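Local coordinates for protein borrelidin polyketide synthase, type I (Streptomyces parvulus, PDB 6OBT) that probably catalyses the dehydration of beta-hydroxyacyl intermediates, acting as a dehydratase domain of the modular polyketide synthase that makes borrelidin, at residues H42-A47 and P68-H73; T219-Y224 and G267-R272; T126-E129 and R134-S137; L89-G94 and D100-L105; V49-P52 and R56-T59. All blocks are in the same frame, centred on the assembly; numbering follows the deposited sequence.

Overall arrangement
Following the chain from the N terminus, interaction 1 (42-47 with 68-73) closes the first loop, and interaction 5, the hairpin of 49-52 and 56-59 that also meets the second subunit, is nested within it. The rest come in series without crossing: interaction 4 closes the turn from helix 83-97 into strand 101-107, interaction 3 the hairpin 119-127/134-142, and interaction 2 a longer loop from 219-224 to 267-272. Interaction 1 touches interactions 2, 4 and 5, through Ala-43, Leu-89 and Thr-59 among others, and so joins the early sheet and helix 83-97 to the later half of what is, by family, a double hotdog fold. Interactions 3 and 4 meet at Val-136 and Leu-105.

Interaction 1 (H42-A47 and P68-H73); sequences HAFVPA and PWLADH
Phe-44 and Trp-69 reach toward each other from opposite directions and meet at the far ends of their side chains. The Phe-44 atom CZ lies 3.8 Å from CH2 and equally far from CZ2 of Trp-69, on the benzene half of the indole. CH2 sits at the edge of the Phe-44 ring, near its plane. CG of Trp-69 is wedged between its own backbone N and carbonyl carbon (chi1 59°), which turns the indole back from the short 3-10 segment 68-72 toward the phenylalanine. Leu-70 adds its CD2 methyl, 4.3 Å from Phe-44 CZ, while its CG lies over one face of the neighbouring indole. Only 98 Å² is buried between the two segments, consistent with a contact made by side-chain ends.

In the double hotdog fold expected of polyketide synthase dehydratases, this contact joins a loop lying on helix 83-97 to one that packs against the start of helix 228-236. Phe-44 also packs on Val-85 and Leu-89 of the first helix and meets Tyr-67 and Tyr-224 edge-to-face. His-73, at the end of the second segment, opens an HxxxGxxxxP sequence signature of this family, and its side chain touches Asp-232 of helix 228-236.

Behind the aromatic pair, the backbone of Phe-44 is held by His-42: Phe-44 N donates to His-42 ND1 at 3.0 Å, with an angle of 152° at the hydrogen and the donor tilted 19° from the imidazole plane. ND1 is therefore an acceptor, consistent with a proton on NE2, which bonds to Glu-88.

Interaction 2 (T219-Y224 and G267-R272); sequences TDVDAY and GVTSLR
The backbones come closest where CA of Val-221 lies 5.8 Å from CA of Gly-267, at the start of a type I turn running from Val-221 to Tyr-224. The turn is closed by Tyr-224 N to Val-221 O, 3.3 Å. Just before it, Asp-220 makes an Asx turn: its OD1 accepts from Asp-222 N at 3.1 Å and 168°, met from above the carboxylate plane.

One branch of Val-221 carries the direct side-chain contact. With chi1 at -52°, CG1 stands beside the backbone N and CG2 sits between that N and the carbonyl carbon, a placing that turns CG2 to the other segment. There CG2 lies 3.9 Å from the Gly-267 carbonyl O and is also close to the glycine CA. The same methyl meets CG2 of Thr-269 at 4.1 Å, methyl against methyl.

The polar link runs through a water instead. It is hydrogen-bonded to Val-221 O at 2.8 Å and to Tyr-224 O at 2.8 Å, two carbonyls of the same turn. A weak bond from Gly-267 N, 3.0 Å to the water oxygen, brings in the other segment. The water thus joins both carbonyls to the glycine amide, which lies too far from Tyr-224 O for a direct bond.

The end of segment 267-272 forms the start of strand 270-276, whose Leu-271 pairs through the backbone with Ile-213 of strand 208-214 and packs on Val-292 of strand 291-301. In the chain the turn precedes helix 228-236, and Ala-223 bonds through its backbone to Ala-43.

Interaction 3 (T126-E129 and R134-S137); sequences TETE and RTVS
Thr-126 and Thr-135 form the close end of the contact, an antiparallel hydrogen-bonded pair. Thr-126 N gives to Thr-135 O at 3.0 Å and 166°, and Thr-135 N returns a bond to Thr-126 O, also 3.0 Å but more bent at 138°. Their side chains share one face of the sheet, where OG1 of Thr-135 comes within 3.4 Å of CB of Thr-126. A water spans the two hydroxyls, 2.8 Å from OG1 of Thr-126 and 3.0 Å from OG1 of Thr-135; Thr-126 OG1 also bonds to Gln-55.

These residues lie at the turn end of the hairpin made by strands 119-127 and 134-142, part of the sheet that in a hotdog domain curves round the long helix.

Closer still to the turn and the surface, the grip slackens. Glu-127 and Arg-134 run side by side, and CG of the glutamate sits over one face of the guanidinium, 3.7 Å from CZ. Their salt bridge is long, OE2 of Glu-127 to NH1 of Arg-134 at 3.8 Å. The oxygen stands well out of the guanidinium plane, leaving the attraction purely one of charge. Beyond it, the CG2 methyls of Thr-128 and Thr-135 touch at 4.0 Å.

Interaction 4 (L89-G94 and D100-L105); sequences LALHAG and DSVDEL
Ala-90 is the first residue of the helical segment to meet the strand. Its CB points across and lies 3.8 Å from CG2 of Val-102, with CD2 of Leu-105 further off at 4.4 Å. Next, Leu-91 brings its branch point to the same methyl: CG of Leu-91 and CG2 of Val-102 are 3.9 Å apart. The two side chains cross at about a right angle. Val-102 holds CG1 anti to its backbone N (chi1 180°), which sets CG2 as the branch shared by Ala-90 and Leu-91.

One turn on from Ala-90, at Gly-94, the helix draws near the beginning of the second segment, its CA 5.8 Å from CA of Asp-100. Asp-100 turns its side chain away, OD2 hydrogen-bonding to Gly-158 N and OD1 forming a salt bridge with Arg-262. Further on, Ser-101 OG gives to Asp-103 OD2 at 3.0 Å, nearly along the C-O axis. Asp-100 with Ser-101, and Asp-103 with Glu-104, form classic beta bulges opposite Gly-156 and Ile-154.

The axes of the short helix and strand pass 8.1 Å apart at 123°, with Val-261 of the adjacent strand 254-263 and Met-138 of strand 134-142 adding to the apolar layer. A long helix laid against the concave side of an antiparallel sheet is the hallmark of the hotdog fold.

Interaction 5 (V49-P52 and R56-T59); sequences VDLP and RVWT
A beta hairpin formed by strands 47-50 and 55-62 lies at the subunit interface. Val-49 and Val-57 are its antiparallel hydrogen-bonded pair: Val-49 N to Val-57 O is 2.6 Å with the donor in the carbonyl plane, and Val-57 N to Val-49 O is 2.9 Å with the donor above the plane. In the next step, the non-hydrogen-bonded pair Asp-50 and Arg-56, a CA-H...O contact from Arg-56 CA reaches Val-49 O at 3.5 Å.

Asp-50 and Arg-56 lie side by side on one face of the sheet, and OD1 of the aspartate makes a salt bridge of 2.7 Å to NE of the arginine. The bend of the arginine chain at chi3 (52°) swings NE round to OD1; CD also comes within 3.2 Å of that oxygen. Carboxylate and guanidinium planes stand 53° apart, so the two groups are not in a flat, paired arrangement. One face of the guanidinium is covered by CZ2 of Trp-58, 3.6 Å above its plane and offset toward the rim.

The other face is mainly apolar. CD1 of Leu-51 and CG2 of Val-57 meet at 3.9 Å as the side chains slant past each other, and the CG2 methyls of Val-49 and Thr-59 approach to 4.1 Å; the Thr-59 hydroxyl bonds to Val-35 O of the second subunit.

Asp-50 also makes a salt bridge through OD2 to Arg-141 of the second subunit, and Leu-51 and Val-57 here pack on Val-57 and Leu-51 of the second subunit, respectively. The reciprocal packing marks an interface between two copies of the dehydratase, built from hairpins near one end of the hotdog sheet.

Interaction 1 (H42-A47 and P68-H73)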
# COMPACT_ATOMS: atom_id res chain seq x y z
N HIS A 42 2.20 9.12 -11.61
CA HIS A 42 3.20 8.50 -12.47
C HIS A 42 2.58 7.32 -13.20
O HIS A 42 1.77 6.59 -12.63
CB HIS A 42 4.41 8.01 -11.68
CG HIS A 42 5.61 7.75 -12.54
ND1 HIS A 42 5.81 6.57 -13.22
CD2 HIS A 42 6.66 8.55 -12.86
CE1 HIS A 42 6.94 6.64 -13.90
NE2 HIS A 42 7.47 7.83 -13.70
N ALA A 43 2.99 7.14 -14.46
CA ALA A 43 2.42 6.07 -15.28
C ALA A 43 2.73 4.69 -14.71
O ALA A 43 1.86 3.81 -14.68
CB ALA A 43 2.95 6.18 -16.71
N PHE A 44 3.96 4.48 -14.22
CA PHE A 44 4.35 3.17 -13.71
C PHE A 44 3.90 2.93 -12.27
O PHE A 44 3.68 1.78 -11.89
CB PHE A 44 5.86 2.98 -13.76
CG PHE A 44 6.41 2.82 -15.15
CD1 PHE A 44 5.58 2.53 -16.22
CD2 PHE A 44 7.76 2.96 -15.38
CE1 PHE A 44 6.10 2.39 -17.50
CE2 PHE A 44 8.29 2.82 -16.65
CZ PHE A 44 7.46 2.54 -17.71
N VAL A 45 3.81 3.97 -11.45
CA VAL A 45 3.35 3.78 -10.07
C VAL A 45 2.20 4.75 -9.81
O VAL A 45 2.41 5.84 -9.26
CB VAL A 45 4.50 3.93 -9.06
CG1 VAL A 45 5.35 2.68 -9.07
CG2 VAL A 45 5.36 5.15 -9.35
N PRO A 46 0.98 4.40 -10.21
CA PRO A 46 -0.14 5.35 -10.13
C PRO A 46 -0.64 5.61 -8.71
O PRO A 46 -1.43 6.55 -8.53
CB PRO A 46 -1.23 4.68 -10.97
CG PRO A 46 -0.53 3.63 -11.77
CD PRO A 46 0.62 3.18 -10.95
N ALA A 47 -0.23 4.83 -7.72
CA ALA A 47 -0.77 4.96 -6.37
C ALA A 47 0.37 4.98 -5.37
O ALA A 47 1.40 4.33 -5.57
CB ALA A 47 -1.73 3.80 -6.04
N PRO A 68 3.11 -1.32 -24.28
CA PRO A 68 3.73 -2.13 -25.34
C PRO A 68 5.08 -1.60 -25.81
O PRO A 68 5.89 -2.40 -26.29
CB PRO A 68 2.69 -2.11 -26.47
CG PRO A 68 1.73 -1.03 -26.13
CD PRO A 68 1.75 -0.88 -24.64
N TRP A 69 5.35 -0.31 -25.66
CA TRP A 69 6.64 0.23 -26.07
C TRP A 69 7.79 -0.31 -25.23
O TRP A 69 8.94 -0.18 -25.63
CB TRP A 69 6.62 1.77 -26.04
CG TRP A 69 6.30 2.34 -24.70
CD1 TRP A 69 5.07 2.69 -24.23
CD2 TRP A 69 7.23 2.62 -23.65
NE1 TRP A 69 5.17 3.16 -22.95
CE2 TRP A 69 6.48 3.13 -22.57
CE3 TRP A 69 8.61 2.48 -23.52
CZ2 TRP A 69 7.08 3.51 -21.36
CZ3 TRP A 69 9.20 2.86 -22.32
CH2 TRP A 69 8.44 3.36 -21.26
N LEU A 70 7.51 -0.95 -24.09
CA LEU A 70 8.57 -1.61 -23.34
C LEU A 70 9.22 -2.75 -24.12
O LEU A 70 10.35 -3.13 -23.82
CB LEU A 70 8.01 -2.11 -21.99
CG LEU A 70 7.76 -1.04 -20.91
CD1 LEU A 70 7.05 -1.64 -19.69
CD2 LEU A 70 9.05 -0.36 -20.50
N ALA A 71 8.54 -3.29 -25.13
CA ALA A 71 9.17 -4.31 -25.96
C ALA A 71 10.26 -3.73 -26.86
O ALA A 71 11.00 -4.49 -27.50
CB ALA A 71 8.13 -5.03 -26.82
N ASP A 72 10.38 -2.41 -26.92
CA ASP A 72 11.40 -1.74 -27.71
C ASP A 72 12.77 -1.71 -27.02
O ASP A 72 13.71 -1.13 -27.57
CB ASP A 72 10.96 -0.31 -28.02
CG ASP A 72 9.85 -0.25 -29.05
OD1 ASP A 72 9.32 0.85 -29.30
OD2 ASP A 72 9.50 -1.29 -29.63
N HIS A 73 12.89 -2.27 -25.81
CA HIS A 73 14.17 -2.40 -25.11
C HIS A 73 14.48 -3.88 -24.90
O HIS A 73 14.13 -4.44 -23.87
CB HIS A 73 14.12 -1.67 -23.79
CG HIS A 73 15.44 -1.61 -23.09
ND1 HIS A 73 15.82 -2.54 -22.15
CD2 HIS A 73 16.46 -0.71 -23.17
CE1 HIS A 73 17.03 -2.24 -21.70
NE2 HIS A 73 17.43 -1.13 -22.30

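Interaction 2 (T219-Y224 and G267-R272)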
# COMPACT_ATOMS: atom_id res chain seq x y z
N THR A 219 4.88 10.99 -28.93
CA THR A 219 5.11 10.18 -27.75
C THR A 219 4.48 10.85 -26.53
O THR A 219 4.85 11.97 -26.18
CB THR A 219 6.61 9.97 -27.53
OG1 THR A 219 7.15 9.19 -28.60
CG2 THR A 219 6.86 9.25 -26.20
N ASP A 220 3.55 10.15 -25.88
CA ASP A 220 2.91 10.68 -24.69
C ASP A 220 3.89 10.64 -23.52
O ASP A 220 4.41 9.57 -23.17
CB ASP A 220 1.65 9.87 -24.39
CG ASP A 220 1.00 10.26 -23.08
OD1 ASP A 220 1.17 11.41 -22.63
OD2 ASP A 220 0.31 9.39 -22.49
N VAL A 221 4.18 11.80 -22.93
CA VAL A 221 5.11 11.90 -21.82
C VAL A 221 4.46 12.51 -20.59
O VAL A 221 5.15 12.87 -19.63
CB VAL A 221 6.37 12.69 -22.23
CG1 VAL A 221 6.97 12.11 -23.51
CG2 VAL A 221 6.06 14.15 -22.42
N ASP A 222 3.13 12.63 -20.59
CA ASP A 222 2.44 13.34 -19.51
C ASP A 222 2.71 12.71 -18.15
O ASP A 222 2.89 13.43 -17.16
CB ASP A 222 0.94 13.37 -19.80
CG ASP A 222 0.54 14.54 -20.68
OD1 ASP A 222 1.30 15.53 -20.72
OD2 ASP A 222 -0.52 14.46 -21.32
N ALA A 223 2.76 11.38 -18.07
CA ALA A 223 2.84 10.73 -16.76
C ALA A 223 4.25 10.29 -16.40
O ALA A 223 4.43 9.35 -15.62
CB ALA A 223 1.88 9.54 -16.71
N TYR A 224 5.26 10.96 -16.94
CA TYR A 224 6.65 10.67 -16.65
C TYR A 224 7.37 11.95 -16.27
O TYR A 224 6.95 13.05 -16.63
CB TYR A 224 7.34 10.01 -17.86
CG TYR A 224 6.71 8.70 -18.24
CD1 TYR A 224 7.12 7.52 -17.63
CD2 TYR A 224 5.71 8.63 -19.21
CE1 TYR A 224 6.56 6.31 -17.96
CE2 TYR A 224 5.14 7.40 -19.56
CZ TYR A 224 5.57 6.25 -18.92
OH TYR A 224 5.01 5.02 -19.24
N GLY A 267 8.29 16.69 -18.75
CA GLY A 267 7.65 16.84 -20.05
C GLY A 267 8.57 17.13 -21.22
O GLY A 267 8.08 17.45 -22.31
N VAL A 268 9.88 17.03 -21.04
CA VAL A 268 10.82 17.31 -22.13
C VAL A 268 10.81 16.16 -23.13
O VAL A 268 10.86 14.99 -22.75
CB VAL A 268 12.23 17.56 -21.57
CG1 VAL A 268 13.20 17.86 -22.67
CG2 VAL A 268 12.20 18.69 -20.54
N THR A 269 10.76 16.50 -24.43
CA THR A 269 10.75 15.48 -25.47
C THR A 269 12.00 15.48 -26.34
O THR A 269 12.17 14.57 -27.16
CB THR A 269 9.53 15.65 -26.39
OG1 THR A 269 9.59 16.92 -27.04
CG2 THR A 269 8.22 15.54 -25.61
N SER A 270 12.88 16.47 -26.19
CA SER A 270 14.09 16.57 -27.00
C SER A 270 15.21 17.17 -26.16
O SER A 270 15.00 18.17 -25.47
CB SER A 270 13.86 17.42 -28.25
OG SER A 270 15.08 17.64 -28.93
N LEU A 271 16.40 16.57 -26.23
CA LEU A 271 17.50 16.95 -25.35
C LEU A 271 18.77 17.26 -26.13
O LEU A 271 19.04 16.68 -27.19
CB LEU A 271 17.85 15.85 -24.36
CG LEU A 271 16.77 15.48 -23.36
CD1 LEU A 271 17.18 14.17 -22.72
CD2 LEU A 271 16.61 16.57 -22.34
N ARG A 272 19.56 18.17 -25.56
CA ARG A 272 20.97 18.37 -25.90
C ARG A 272 21.80 17.84 -24.74
O ARG A 272 21.55 18.20 -23.58
CB ARG A 272 21.25 19.85 -26.17
CG ARG A 272 20.44 20.33 -27.33
CD ARG A 272 20.42 21.84 -27.51
NE ARG A 272 19.73 22.16 -28.76
CZ ARG A 272 19.72 23.36 -29.33
NH1 ARG A 272 19.06 23.55 -30.46
NH2 ARG A 272 20.36 24.36 -28.76
O HOH W 1 7.72 13.80 -19.18

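Interaction 3 (T126-E129 and R134-S137)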
# COMPACT_ATOMS: atom_id res chain seq x y z
N THR A 126 11.98 5.23 2.84
CA THR A 126 12.02 5.11 4.29
C THR A 126 12.81 6.26 4.89
O THR A 126 13.94 6.54 4.45
CB THR A 126 12.62 3.76 4.71
OG1 THR A 126 11.95 2.70 4.01
CG2 THR A 126 12.44 3.55 6.20
N GLU A 127 12.23 6.93 5.88
CA GLU A 127 12.95 7.99 6.56
C GLU A 127 14.09 7.40 7.39
O GLU A 127 14.06 6.23 7.78
CB GLU A 127 12.01 8.81 7.44
CG GLU A 127 10.98 9.61 6.65
CD GLU A 127 9.73 9.91 7.46
OE1 GLU A 127 9.85 10.21 8.66
OE2 GLU A 127 8.62 9.84 6.89
N THR A 128 15.11 8.21 7.63
CA THR A 128 16.29 7.77 8.35
C THR A 128 16.41 8.54 9.66
O THR A 128 15.54 9.33 10.03
CB THR A 128 17.56 7.97 7.51
OG1 THR A 128 17.76 9.37 7.28
CG2 THR A 128 17.43 7.25 6.17
N GLU A 129 17.51 8.29 10.38
CA GLU A 129 17.82 9.06 11.57
C GLU A 129 18.43 10.42 11.25
O GLU A 129 18.66 11.21 12.17
CB GLU A 129 18.77 8.27 12.47
CG GLU A 129 18.21 6.93 12.95
CD GLU A 129 17.19 7.09 14.06
OE1 GLU A 129 17.01 8.23 14.55
OE2 GLU A 129 16.56 6.08 14.44
N ARG A 134 16.90 9.87 2.87
CA ARG A 134 15.99 8.74 2.94
C ARG A 134 16.50 7.60 2.08
O ARG A 134 17.12 7.82 1.04
CB ARG A 134 14.57 9.14 2.50
CG ARG A 134 13.94 10.23 3.36
CD ARG A 134 12.46 10.37 3.09
NE ARG A 134 11.92 11.61 3.64
CZ ARG A 134 10.63 11.87 3.77
NH1 ARG A 134 9.72 10.98 3.39
NH2 ARG A 134 10.24 13.04 4.26
N THR A 135 16.27 6.37 2.53
CA THR A 135 16.59 5.23 1.69
C THR A 135 15.45 4.96 0.71
O THR A 135 14.30 5.33 0.94
CB THR A 135 16.84 3.99 2.52
OG1 THR A 135 15.63 3.62 3.19
CG2 THR A 135 17.92 4.26 3.55
N VAL A 136 15.79 4.33 -0.40
CA VAL A 136 14.81 3.94 -1.40
C VAL A 136 15.20 2.57 -1.92
O VAL A 136 16.39 2.26 -2.05
CB VAL A 136 14.70 4.97 -2.55
CG1 VAL A 136 16.04 5.15 -3.32
CG2 VAL A 136 13.58 4.60 -3.49
N SER A 137 14.20 1.73 -2.16
CA SER A 137 14.45 0.42 -2.77
C SER A 137 13.31 0.10 -3.72
O SER A 137 12.17 0.55 -3.52
CB SER A 137 14.63 -0.68 -1.72
OG SER A 137 13.48 -0.85 -0.89
O HOH W 2 13.40 2.38 1.67

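Interaction 4 (L89-G94 and D100-L105)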
# COMPACT_ATOMS: atom_id res chain seq x y z
N LEU A 89 11.87 6.46 -11.46
CA LEU A 89 10.97 6.26 -10.33
C LEU A 89 11.53 6.85 -9.05
O LEU A 89 10.79 7.42 -8.25
CB LEU A 89 10.67 4.76 -10.15
CG LEU A 89 9.86 4.14 -11.28
CD1 LEU A 89 9.69 2.62 -11.08
CD2 LEU A 89 8.53 4.83 -11.44
N ALA A 90 12.84 6.71 -8.83
CA ALA A 90 13.44 7.32 -7.64
C ALA A 90 13.31 8.84 -7.69
O ALA A 90 12.99 9.47 -6.66
CB ALA A 90 14.91 6.92 -7.52
N LEU A 91 13.54 9.45 -8.86
CA LEU A 91 13.40 10.90 -8.99
C LEU A 91 11.96 11.34 -8.71
O LEU A 91 11.73 12.40 -8.11
CB LEU A 91 13.82 11.36 -10.39
CG LEU A 91 15.32 11.38 -10.65
CD1 LEU A 91 15.65 11.29 -12.15
CD2 LEU A 91 15.90 12.67 -10.07
N HIS A 92 10.99 10.52 -9.12
CA HIS A 92 9.60 10.87 -8.91
C HIS A 92 9.22 10.75 -7.44
O HIS A 92 8.59 11.65 -6.87
CB HIS A 92 8.69 9.99 -9.77
CG HIS A 92 7.23 10.19 -9.48
ND1 HIS A 92 6.48 11.14 -10.13
CD2 HIS A 92 6.41 9.60 -8.59
CE1 HIS A 92 5.24 11.11 -9.67
NE2 HIS A 92 5.18 10.19 -8.72
N ALA A 93 9.58 9.63 -6.81
CA ALA A 93 9.27 9.43 -5.39
C ALA A 93 10.02 10.41 -4.51
O ALA A 93 9.46 10.95 -3.54
CB ALA A 93 9.60 7.99 -4.99
N GLY A 94 11.30 10.65 -4.80
CA GLY A 94 12.08 11.57 -3.99
C GLY A 94 11.52 12.98 -4.03
O GLY A 94 11.41 13.65 -3.00
N ASP A 100 15.00 16.16 -3.58
CA ASP A 100 15.14 16.45 -5.00
C ASP A 100 16.38 15.81 -5.63
O ASP A 100 16.69 16.11 -6.79
CB ASP A 100 15.18 17.96 -5.22
CG ASP A 100 16.41 18.60 -4.62
OD1 ASP A 100 17.21 19.18 -5.37
OD2 ASP A 100 16.57 18.50 -3.38
N SER A 101 17.10 14.95 -4.91
CA SER A 101 18.32 14.37 -5.45
C SER A 101 18.34 12.88 -5.20
O SER A 101 17.99 12.42 -4.10
CB SER A 101 19.57 15.01 -4.85
OG SER A 101 20.74 14.29 -5.20
N VAL A 102 18.73 12.13 -6.22
CA VAL A 102 19.08 10.72 -6.05
C VAL A 102 20.58 10.73 -5.76
O VAL A 102 21.42 10.79 -6.66
CB VAL A 102 18.71 9.88 -7.28
CG1 VAL A 102 19.10 8.42 -7.07
CG2 VAL A 102 17.21 9.97 -7.57
N ASP A 103 20.91 10.78 -4.47
CA ASP A 103 22.31 10.74 -4.05
C ASP A 103 23.02 9.52 -4.60
O ASP A 103 24.19 9.58 -4.99
CB ASP A 103 22.41 10.75 -2.52
CG ASP A 103 22.14 12.11 -1.91
OD1 ASP A 103 22.25 12.23 -0.67
OD2 ASP A 103 21.81 13.06 -2.65
N GLU A 104 22.30 8.39 -4.66
CA GLU A 104 22.92 7.11 -4.94
C GLU A 104 21.82 6.13 -5.35
O GLU A 104 20.81 6.02 -4.65
CB GLU A 104 23.66 6.61 -3.70
CG GLU A 104 24.96 5.90 -3.94
CD GLU A 104 25.32 4.99 -2.78
OE1 GLU A 104 25.67 3.82 -3.03
OE2 GLU A 104 25.24 5.46 -1.62
N LEU A 105 22.01 5.43 -6.47
CA LEU A 105 21.14 4.31 -6.82
C LEU A 105 21.98 3.23 -7.48
O LEU A 105 22.73 3.50 -8.43
CB LEU A 105 19.98 4.72 -7.73
CG LEU A 105 18.85 3.68 -7.73
CD1 LEU A 105 18.12 3.68 -6.38
CD2 LEU A 105 17.87 3.90 -8.86

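Interaction 5 (V49-P52 and R56-T59)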
# COMPACT_ATOMS: atom_id res chain seq x y z
N VAL A 49 1.18 4.67 -1.04
CA VAL A 49 0.67 4.17 0.23
C VAL A 49 1.53 4.76 1.33
O VAL A 49 2.64 4.26 1.60
CB VAL A 49 0.68 2.64 0.29
CG1 VAL A 49 -0.09 2.15 1.53
CG2 VAL A 49 0.10 2.04 -0.96
N ASP A 50 1.03 5.80 2.00
CA ASP A 50 1.67 6.27 3.22
C ASP A 50 1.46 5.25 4.32
O ASP A 50 0.36 4.73 4.50
CB ASP A 50 1.11 7.62 3.68
CG ASP A 50 1.45 8.76 2.72
OD1 ASP A 50 2.63 8.91 2.37
OD2 ASP A 50 0.52 9.50 2.34
N LEU A 51 2.51 5.01 5.09
CA LEU A 51 2.45 4.05 6.17
C LEU A 51 2.90 4.71 7.47
O LEU A 51 3.68 5.67 7.44
CB LEU A 51 3.36 2.85 5.88
CG LEU A 51 2.90 2.01 4.69
CD1 LEU A 51 4.00 1.05 4.32
CD2 LEU A 51 1.61 1.28 5.07
N PRO A 52 2.43 4.21 8.61
CA PRO A 52 2.87 4.77 9.90
C PRO A 52 4.35 4.56 10.18
O PRO A 52 4.88 5.18 11.10
CB PRO A 52 1.99 4.03 10.92
CG PRO A 52 1.49 2.83 10.21
CD PRO A 52 1.45 3.11 8.77
N ARG A 56 6.84 5.28 2.93
CA ARG A 56 5.90 5.56 1.85
C ARG A 56 6.21 4.59 0.73
O ARG A 56 7.38 4.43 0.35
CB ARG A 56 6.01 7.00 1.33
CG ARG A 56 5.81 8.09 2.36
CD ARG A 56 5.68 9.45 1.67
NE ARG A 56 4.67 9.43 0.61
CZ ARG A 56 4.42 10.45 -0.21
NH1 ARG A 56 5.11 11.58 -0.09
NH2 ARG A 56 3.49 10.33 -1.15
N VAL A 57 5.17 3.98 0.16
CA VAL A 57 5.35 2.97 -0.88
C VAL A 57 4.58 3.39 -2.11
O VAL A 57 3.39 3.70 -2.03
CB VAL A 57 4.90 1.58 -0.40
CG1 VAL A 57 5.04 0.55 -1.53
CG2 VAL A 57 5.71 1.15 0.81
N TRP A 58 5.26 3.42 -3.26
CA TRP A 58 4.61 3.61 -4.55
C TRP A 58 4.40 2.24 -5.17
O TRP A 58 5.27 1.37 -5.09
CB TRP A 58 5.43 4.51 -5.49
CG TRP A 58 5.37 5.99 -5.14
CD1 TRP A 58 4.66 6.98 -5.78
CD2 TRP A 58 6.04 6.63 -4.05
NE1 TRP A 58 4.86 8.20 -5.16
CE2 TRP A 58 5.70 8.00 -4.10
CE3 TRP A 58 6.89 6.18 -3.03
CZ2 TRP A 58 6.18 8.92 -3.16
CZ3 TRP A 58 7.37 7.09 -2.11
CH2 TRP A 58 7.01 8.44 -2.18
N THR A 59 3.24 2.03 -5.79
CA THR A 59 2.85 0.72 -6.27
C THR A 59 2.34 0.82 -7.70
O THR A 59 1.75 1.83 -8.09
CB THR A 59 1.74 0.06 -5.39
OG1 THR A 59 0.51 0.76 -5.54
CG2 THR A 59 2.12 0.06 -3.92